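PDB 7ABB: SalCYP truncation from Salinispora tropica, which belongs to the cytochrome P450 family, with its mostly helical fold and small beta region, and binds heme c. Local coordinates for residues Ala34-Ser37 with Phe43-Leu46; Arg112-Arg117 with Val139-Met144; Thr289-Gly292 with Ala297-Gly300. All blocks are in the same frame, centred on the assembly; numbering follows the deposited sequence.

Interaction 1: Ala34-Ser37 with Phe43-Leu46; sequences AFHS and FWVL
F35 and V45, and likewise S37 and F43, form the antiparallel hydrogen-bonded pairs of a beta hairpin, each joined by two backbone bonds. V45 N to F35 O and S37 N to F43 O are the straighter two, both 2.8 Å long. H36 with W44, between them, and A34 with L46, beyond F35 and V45, are non-hydrogen-bonded pairs, and the CA of A34 comes within 3.1 Å of V45 O in a CA-H...O contact.

The aromatic contacts divide between the two faces. On the face of H36 and W44, the imidazole turns its edge to the indole in a T-shaped pair, planes at 61°, with H36 CD2 3.4 Å from W44 NE1. Behind it, H36 CB lies almost centrally over the six-membered ring of W44, 3.6 Å from its centroid, a CH-pi contact. H36 ND1 is bonded elsewhere, to S10 OG.

On the face of F35, S37, F43 and V45, both phenylalanine rings fold across the strands: chi1 of 67° in F35 and 57° in F43 swings each ring toward the partner strand. Thus F35 lays its ring face over V45 CB, CZ to CB 3.7 Å, and F43 lays its own over S37 CB. S37 OG bonds F13 O.

Beneath F35 and V45 runs helix 19-29, through V25, A26 and Y22, while L46 packs on helix 49-56. Strand 34-37 is outermost in the mixed sheet; strand 43-46 continues it to the parallel strand 302-304.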
loop_
_atom_site.group_PDB
_atom_site.type_symbol
_atom_site.label_atom_id
_atom_site.label_comp_id
_atom_site.label_asym_id
_atom_site.label_seq_id
_atom_site.Cartn_x
_atom_site.Cartn_y
_atom_site.Cartn_z
ATOM N N ALA A 34 -7.578 -20.757 -10.655
ATOM C CA ALA A 34 -8.455 -20.134 -9.678
ATOM C C ALA A 34 -9.042 -21.174 -8.740
ATOM O O ALA A 34 -9.031 -22.380 -9.021
ATOM C CB ALA A 34 -9.585 -19.367 -10.361
ATOM N N PHE A 35 -9.538 -20.690 -7.597
ATOM C CA PHE A 35 -10.445 -21.467 -6.772
ATOM C C PHE A 35 -11.669 -20.626 -6.469
ATOM O O PHE A 35 -11.664 -19.402 -6.620
ATOM C CB PHE A 35 -9.784 -21.996 -5.483
ATOM C CG PHE A 35 -9.394 -20.945 -4.467
ATOM C CD1 PHE A 35 -10.291 -20.536 -3.491
ATOM C CD2 PHE A 35 -8.101 -20.459 -4.426
ATOM C CE1 PHE A 35 -9.919 -19.610 -2.527
ATOM C CE2 PHE A 35 -7.712 -19.530 -3.462
ATOM C CZ PHE A 35 -8.626 -19.115 -2.503
ATOM N N HIS A 36 -12.740 -21.314 -6.093
ATOM C CA HIS A 36 -14.037 -20.700 -5.852
ATOM C C HIS A 36 -14.395 -20.827 -4.378
ATOM O O HIS A 36 -14.261 -21.911 -3.784
ATOM C CB HIS A 36 -15.135 -21.339 -6.702
ATOM C CG HIS A 36 -16.447 -20.633 -6.599
ATOM N ND1 HIS A 36 -17.488 -21.085 -5.813
ATOM C CD2 HIS A 36 -16.866 -19.462 -7.139
ATOM C CE1 HIS A 36 -18.504 -20.242 -5.910
ATOM N NE2 HIS A 36 -18.150 -19.250 -6.705
ATOM N N SER A 37 -14.850 -19.730 -3.794
ATOM C CA SER A 37 -15.314 -19.716 -2.419
ATOM C C SER A 37 -16.831 -19.644 -2.377
ATOM O O SER A 37 -17.444 -18.798 -3.042
ATOM C CB SER A 37 -14.745 -18.534 -1.649
ATOM O OG SER A 37 -15.259 -18.559 -0.318
ATOM N N PHE A 43 -17.530 -16.072 -4.369
ATOM C CA PHE A 43 -16.575 -15.311 -5.168
ATOM C C PHE A 43 -15.492 -16.239 -5.696
ATOM O O PHE A 43 -15.204 -17.289 -5.112
ATOM C CB PHE A 43 -15.946 -14.155 -4.371
ATOM C CG PHE A 43 -15.252 -14.578 -3.095
ATOM C CD1 PHE A 43 -15.956 -14.668 -1.901
ATOM C CD2 PHE A 43 -13.884 -14.845 -3.078
ATOM C CE1 PHE A 43 -15.315 -15.036 -0.722
ATOM C CE2 PHE A 43 -13.245 -15.222 -1.907
ATOM C CZ PHE A 43 -13.960 -15.312 -0.732
ATOM N N TRP A 44 -14.900 -15.834 -6.810
ATOM C CA TRP A 44 -13.730 -16.495 -7.363
ATOM C C TRP A 44 -12.454 -15.811 -6.891
ATOM O O TRP A 44 -12.423 -14.591 -6.677
ATOM C CB TRP A 44 -13.780 -16.487 -8.890
ATOM C CG TRP A 44 -14.713 -17.514 -9.471
ATOM C CD1 TRP A 44 -16.011 -17.333 -9.871
ATOM C CD2 TRP A 44 -14.413 -18.905 -9.730
ATOM N NE1 TRP A 44 -16.530 -18.513 -10.355
ATOM C CE2 TRP A 44 -15.572 -19.483 -10.288
ATOM C CE3 TRP A 44 -13.279 -19.704 -9.555
ATOM C CZ2 TRP A 44 -15.631 -20.823 -10.665
ATOM C CZ3 TRP A 44 -13.342 -21.031 -9.924
ATOM C CH2 TRP A 44 -14.506 -21.579 -10.468
ATOM N N VAL A 45 -11.400 -16.608 -6.736
ATOM C CA VAL A 45 -10.065 -16.126 -6.400
ATOM C C VAL A 45 -9.105 -16.585 -7.488
ATOM O O VAL A 45 -8.821 -17.789 -7.607
ATOM C CB VAL A 45 -9.605 -16.629 -5.024
ATOM C CG1 VAL A 45 -8.231 -16.062 -4.689
ATOM C CG2 VAL A 45 -10.619 -16.266 -3.948
ATOM N N LEU A 46 -8.596 -15.647 -8.282
ATOM C CA LEU A 46 -7.566 -15.983 -9.255
ATOM C C LEU A 46 -6.251 -16.260 -8.540
ATOM O O LEU A 46 -5.946 -15.662 -7.507
ATOM C CB LEU A 46 -7.382 -14.870 -10.277
ATOM C CG LEU A 46 -8.638 -14.531 -11.077
ATOM C CD1 LEU A 46 -8.274 -13.634 -12.238
ATOM C CD2 LEU A 46 -9.380 -15.742 -11.644
#

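Interaction 2: Arg112-Arg117 with Val139-Met144; sequences RANARR and VLENLM
R117 and E141 meet in a salt bridge between two nearly antiparallel helices, and it is bidentate. The guanidinium presents its end, NH1 and NH2, to the two carboxylate oxygens: NH1 lies 3.0 Å from E141 OE1, and NH2 lies 2.9 Å from E141 OE2. Both bonds are almost straight, at 175° and 174°, and both use syn lone pairs. With guanidinium and carboxylate planes within 1° of each other, the pair is held flat. The arginine reaches this position by bending at chi2 and chi3, which folds its guanidinium back so that one face lies over N114 CA. E141 comes from the other side on an extended chain. Its OE1 has a second cationic partner in R118, so this carboxylate probably stays charged.

The amide of N114 forms the other polar link. It is stacked on the E141 carboxylate, so the glutamate meets arginine in its plane and asparagine over its face. N114 OD1 and E141 OE1, 3.3 Å apart, are two acceptors and not a bond; R118 NE donates to this OD1. N114 ND2 gives a hydrogen bond to N142 OD1 at 2.9 Å, but the donor stands well above the plane of the acceptor carbonyl, and the same nitrogen also bonds Y138 O. N142 fixes its own amide through ND2 to Q351 OE1.

The axes of the two segments come no closer than 10.3 Å, so side chains, not backbones, bridge the gap between helices 108-120 and 130-147. Helix 345-362 touches both, through R112, A115 and V139. Helix 154-165 packs on L140, E141 and M144, while helix 238-253 packs on V139, and L143 belongs to the heme c pocket.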
loop_
_atom_site.group_PDB
_atom_site.type_symbol
_atom_site.label_atom_id
_atom_site.label_comp_id
_atom_site.label_asym_id
_atom_site.label_seq_id
_atom_site.Cartn_x
_atom_site.Cartn_y
_atom_site.Cartn_z
ATOM N N ARG A 112 13.933 12.141 4.250
ATOM C CA ARG A 112 15.149 11.687 4.917
ATOM C C ARG A 112 15.338 12.369 6.263
ATOM O O ARG A 112 15.687 11.720 7.260
ATOM C CB ARG A 112 16.346 11.935 4.003
ATOM C CG ARG A 112 17.626 11.270 4.517
ATOM C CD ARG A 112 18.827 11.469 3.613
ATOM N NE ARG A 112 18.563 10.905 2.307
ATOM C CZ ARG A 112 18.494 9.608 2.016
ATOM N NH1 ARG A 112 18.704 8.663 2.936
ATOM N NH2 ARG A 112 18.204 9.247 0.773
ATOM N N ALA A 113 15.133 13.691 6.310
ATOM C CA ALA A 113 15.302 14.411 7.568
ATOM C C ALA A 113 14.278 13.958 8.598
ATOM O O ALA A 113 14.578 13.894 9.801
ATOM C CB ALA A 113 15.196 15.913 7.334
ATOM N N ASN A 114 13.064 13.656 8.129
ATOM C CA ASN A 114 12.007 13.090 8.965
ATOM C C ASN A 114 12.443 11.748 9.566
ATOM O O ASN A 114 12.446 11.582 10.795
ATOM C CB ASN A 114 10.753 12.987 8.090
ATOM C CG ASN A 114 9.563 12.313 8.737
ATOM O OD1 ASN A 114 9.507 12.035 9.928
ATOM N ND2 ASN A 114 8.571 12.038 7.902
ATOM N N ALA A 115 12.877 10.807 8.725
ATOM C CA ALA A 115 13.347 9.527 9.238
ATOM C C ALA A 115 14.462 9.721 10.250
ATOM O O ALA A 115 14.455 9.123 11.334
ATOM C CB ALA A 115 13.858 8.662 8.108
ATOM N N ARG A 116 15.442 10.558 9.909
ATOM C CA ARG A 116 16.620 10.707 10.767
ATOM C C ARG A 116 16.240 11.299 12.116
ATOM O O ARG A 116 16.727 10.865 13.174
ATOM C CB ARG A 116 17.666 11.568 10.059
ATOM C CG ARG A 116 18.979 11.695 10.796
ATOM C CD ARG A 116 19.967 12.592 10.067
ATOM N NE ARG A 116 20.419 12.064 8.775
ATOM C CZ ARG A 116 20.163 12.607 7.582
ATOM N NH1 ARG A 116 19.425 13.712 7.454
ATOM N NH2 ARG A 116 20.652 12.044 6.491
ATOM N N ARG A 117 15.403 12.334 12.093
ATOM C CA ARG A 117 14.937 12.956 13.320
ATOM C C ARG A 117 14.245 11.945 14.213
ATOM O O ARG A 117 14.500 11.878 15.423
ATOM C CB ARG A 117 13.975 14.098 12.958
ATOM C CG ARG A 117 13.327 14.810 14.140
ATOM C CD ARG A 117 11.874 15.227 13.866
ATOM N NE ARG A 117 11.717 15.780 12.519
ATOM C CZ ARG A 117 10.659 15.562 11.736
ATOM N NH1 ARG A 117 9.640 14.839 12.174
ATOM N NH2 ARG A 117 10.610 16.045 10.497
ATOM N N VAL A 139 5.343 7.924 8.009
ATOM C CA VAL A 139 4.633 7.814 6.745
ATOM C C VAL A 139 3.533 8.863 6.649
ATOM O O VAL A 139 3.326 9.464 5.586
ATOM C CB VAL A 139 4.083 6.386 6.574
ATOM C CG1 VAL A 139 3.140 6.302 5.374
ATOM C CG2 VAL A 139 5.236 5.412 6.389
ATOM N N LEU A 140 2.780 9.071 7.730
ATOM C CA LEU A 140 1.713 10.065 7.681
ATOM C C LEU A 140 2.273 11.467 7.485
ATOM O O LEU A 140 1.705 12.257 6.726
ATOM C CB LEU A 140 0.867 9.983 8.941
ATOM C CG LEU A 140 -0.268 11.001 9.053
ATOM C CD1 LEU A 140 -1.227 10.931 7.874
ATOM C CD2 LEU A 140 -0.992 10.783 10.381
ATOM N N GLU A 141 3.372 11.807 8.161
ATOM C CA GLU A 141 4.006 13.105 7.922
ATOM C C GLU A 141 4.346 13.263 6.439
ATOM O O GLU A 141 4.063 14.306 5.828
ATOM C CB GLU A 141 5.269 13.256 8.778
ATOM C CG GLU A 141 6.052 14.540 8.486
ATOM C CD GLU A 141 7.221 14.795 9.418
ATOM O OE1 GLU A 141 7.214 14.294 10.575
ATOM O OE2 GLU A 141 8.158 15.476 8.963
ATOM N N ASN A 142 4.954 12.235 5.849
ATOM C CA ASN A 142 5.313 12.285 4.439
ATOM C C ASN A 142 4.074 12.446 3.562
ATOM O O ASN A 142 4.100 13.181 2.571
ATOM C CB ASN A 142 6.055 11.003 4.030
ATOM C CG ASN A 142 7.356 10.822 4.754
ATOM O OD1 ASN A 142 8.049 11.782 5.090
ATOM N ND2 ASN A 142 7.711 9.554 4.986
ATOM N N LEU A 143 2.991 11.727 3.881
ATOM C CA LEU A 143 1.749 11.845 3.107
ATOM C C LEU A 143 1.217 13.272 3.163
ATOM O O LEU A 143 0.848 13.858 2.137
ATOM C CB LEU A 143 0.690 10.889 3.649
ATOM C CG LEU A 143 -0.658 10.866 2.917
ATOM C CD1 LEU A 143 -0.497 10.425 1.492
ATOM C CD2 LEU A 143 -1.652 9.982 3.641
ATOM N N MET A 144 1.175 13.843 4.374
ATOM C CA MET A 144 0.695 15.204 4.559
ATOM C C MET A 144 1.517 16.184 3.743
ATOM O O MET A 144 0.966 17.121 3.150
ATOM C CB MET A 144 0.734 15.551 6.042
ATOM C CG MET A 144 -0.286 14.773 6.857
ATOM S SD MET A 144 -0.037 14.943 8.628
ATOM C CE MET A 144 -0.723 16.570 8.848
#

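Interaction 3: Thr289-Gly292 with Ala297-Gly300; sequences TREG and ASQG
E291 OE1 and S298 OG lie 3.1 Å apart, the direct side-chain link between the two arms of this loop; the serine proton has another acceptor nearby, so the bond is not settled. The same carboxylate oxygen accepts from a water at 2.7 Å, and that water in turn accepts from Q299 N, at 2.9 Å. One oxygen thus reaches a side chain directly and a main-chain N-H through solvent. The bend at chi2 (71°) turns the E291 carboxylate back toward the other arm, although its CB points away from it.

Main chain meets main chain at G292 N and A297 O, 2.8 Å apart but weak because the N-H...O angle is only 129°. G292 takes a positive phi, which favours glycine.

Packing is slight: the Q299 CG methylene lies 3.6 Å from T289 O. The other polar ends turn elsewhere, T289 OG1 to D60 O and R290 NE to T61 OG1.

With a weak backbone bond, an unsettled serine bond and a water bridge, the neck of this loop between strands 285-288 and 302-304 probably owes part of its cohesion to solvent.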
loop_
_atom_site.group_PDB
_atom_site.type_symbol
_atom_site.label_atom_id
_atom_site.label_comp_id
_atom_site.label_asym_id
_atom_site.label_seq_id
_atom_site.Cartn_x
_atom_site.Cartn_y
_atom_site.Cartn_z
ATOM N N THR A 289 -17.919 -9.175 -16.034
ATOM C CA THR A 289 -18.992 -8.698 -16.892
ATOM C C THR A 289 -19.479 -9.740 -17.892
ATOM O O THR A 289 -20.499 -9.520 -18.553
ATOM C CB THR A 289 -18.567 -7.478 -17.721
ATOM O OG1 THR A 289 -17.491 -7.871 -18.578
ATOM C CG2 THR A 289 -18.100 -6.331 -16.810
ATOM N N ARG A 290 -18.759 -10.856 -18.024
ATOM C CA ARG A 290 -19.076 -11.779 -19.100
ATOM C C ARG A 290 -18.690 -13.198 -18.719
ATOM O O ARG A 290 -17.843 -13.438 -17.855
ATOM C CB ARG A 290 -18.387 -11.385 -20.413
ATOM C CG ARG A 290 -16.882 -11.249 -20.316
ATOM C CD ARG A 290 -16.251 -11.064 -21.705
ATOM N NE ARG A 290 -14.795 -11.178 -21.612
ATOM C CZ ARG A 290 -14.118 -12.327 -21.670
ATOM N NH1 ARG A 290 -14.758 -13.479 -21.837
ATOM N NH2 ARG A 290 -12.793 -12.328 -21.570
ATOM N N GLU A 291 -19.344 -14.123 -19.411
ATOM C CA GLU A 291 -19.054 -15.544 -19.262
ATOM C C GLU A 291 -17.605 -15.831 -19.613
ATOM O O GLU A 291 -17.070 -15.319 -20.599
ATOM C CB GLU A 291 -19.979 -16.335 -20.175
ATOM C CG GLU A 291 -19.707 -17.840 -20.194
ATOM C CD GLU A 291 -20.115 -18.532 -18.914
ATOM O OE1 GLU A 291 -20.706 -17.886 -18.030
ATOM O OE2 GLU A 291 -19.850 -19.748 -18.791
ATOM N N GLY A 292 -16.987 -16.703 -18.821
ATOM C CA GLY A 292 -15.635 -17.136 -19.069
ATOM C C GLY A 292 -14.576 -16.158 -18.649
ATOM O O GLY A 292 -13.423 -16.302 -19.069
ATOM N N ALA A 297 -14.953 -17.587 -14.447
ATOM C CA ALA A 297 -16.050 -16.858 -13.831
ATOM C C ALA A 297 -17.185 -16.639 -14.817
ATOM O O ALA A 297 -17.043 -16.839 -16.026
ATOM C CB ALA A 297 -15.571 -15.507 -13.265
ATOM N N SER A 298 -18.342 -16.304 -14.258
ATOM C CA SER A 298 -19.549 -16.010 -15.019
ATOM C C SER A 298 -19.967 -14.569 -14.767
ATOM O O SER A 298 -19.546 -13.916 -13.800
ATOM C CB SER A 298 -20.697 -16.941 -14.647
ATOM O OG SER A 298 -20.379 -18.300 -14.970
ATOM N N GLN A 299 -20.813 -14.072 -15.650
ATOM C CA GLN A 299 -21.323 -12.723 -15.479
ATOM C C GLN A 299 -21.930 -12.569 -14.091
ATOM O O GLN A 299 -22.755 -13.389 -13.667
ATOM C CB GLN A 299 -22.354 -12.421 -16.555
ATOM C CG GLN A 299 -23.001 -11.054 -16.402
ATOM C CD GLN A 299 -24.157 -11.054 -15.423
ATOM O OE1 GLN A 299 -25.077 -11.882 -15.493
ATOM N NE2 GLN A 299 -24.127 -10.088 -14.503
ATOM N N GLY A 300 -21.505 -11.516 -13.391
ATOM C CA GLY A 300 -22.023 -11.161 -12.082
ATOM C C GLY A 300 -21.196 -11.657 -10.919
ATOM O O GLY A 300 -21.476 -11.265 -9.780
HETATM O O HOH W 1 -22.255 -15.701 -17.571
#

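Overall arrangement
Interaction 1 is buried, interaction 2 partly buried, and interaction 3 lies at the surface. The chemistry changes accordingly: paired strands and aromatic rings in the first, charged and amide groups between helices in the second, and a water-bridged carboxylate in the third. Interactions 1 and 3 belong to the same beta region, their centres 13 Å apart, and they touch where W44 CD1 lies 3.9 Å from A297 CB; strand 302-304, which follows 297-300, runs beside strand 43-46. Interaction 2 belongs to the helical part, on the opposite side of the chain's centre, its centre about 39 Å from that of interaction 1 and 45 Å from that of interaction 3.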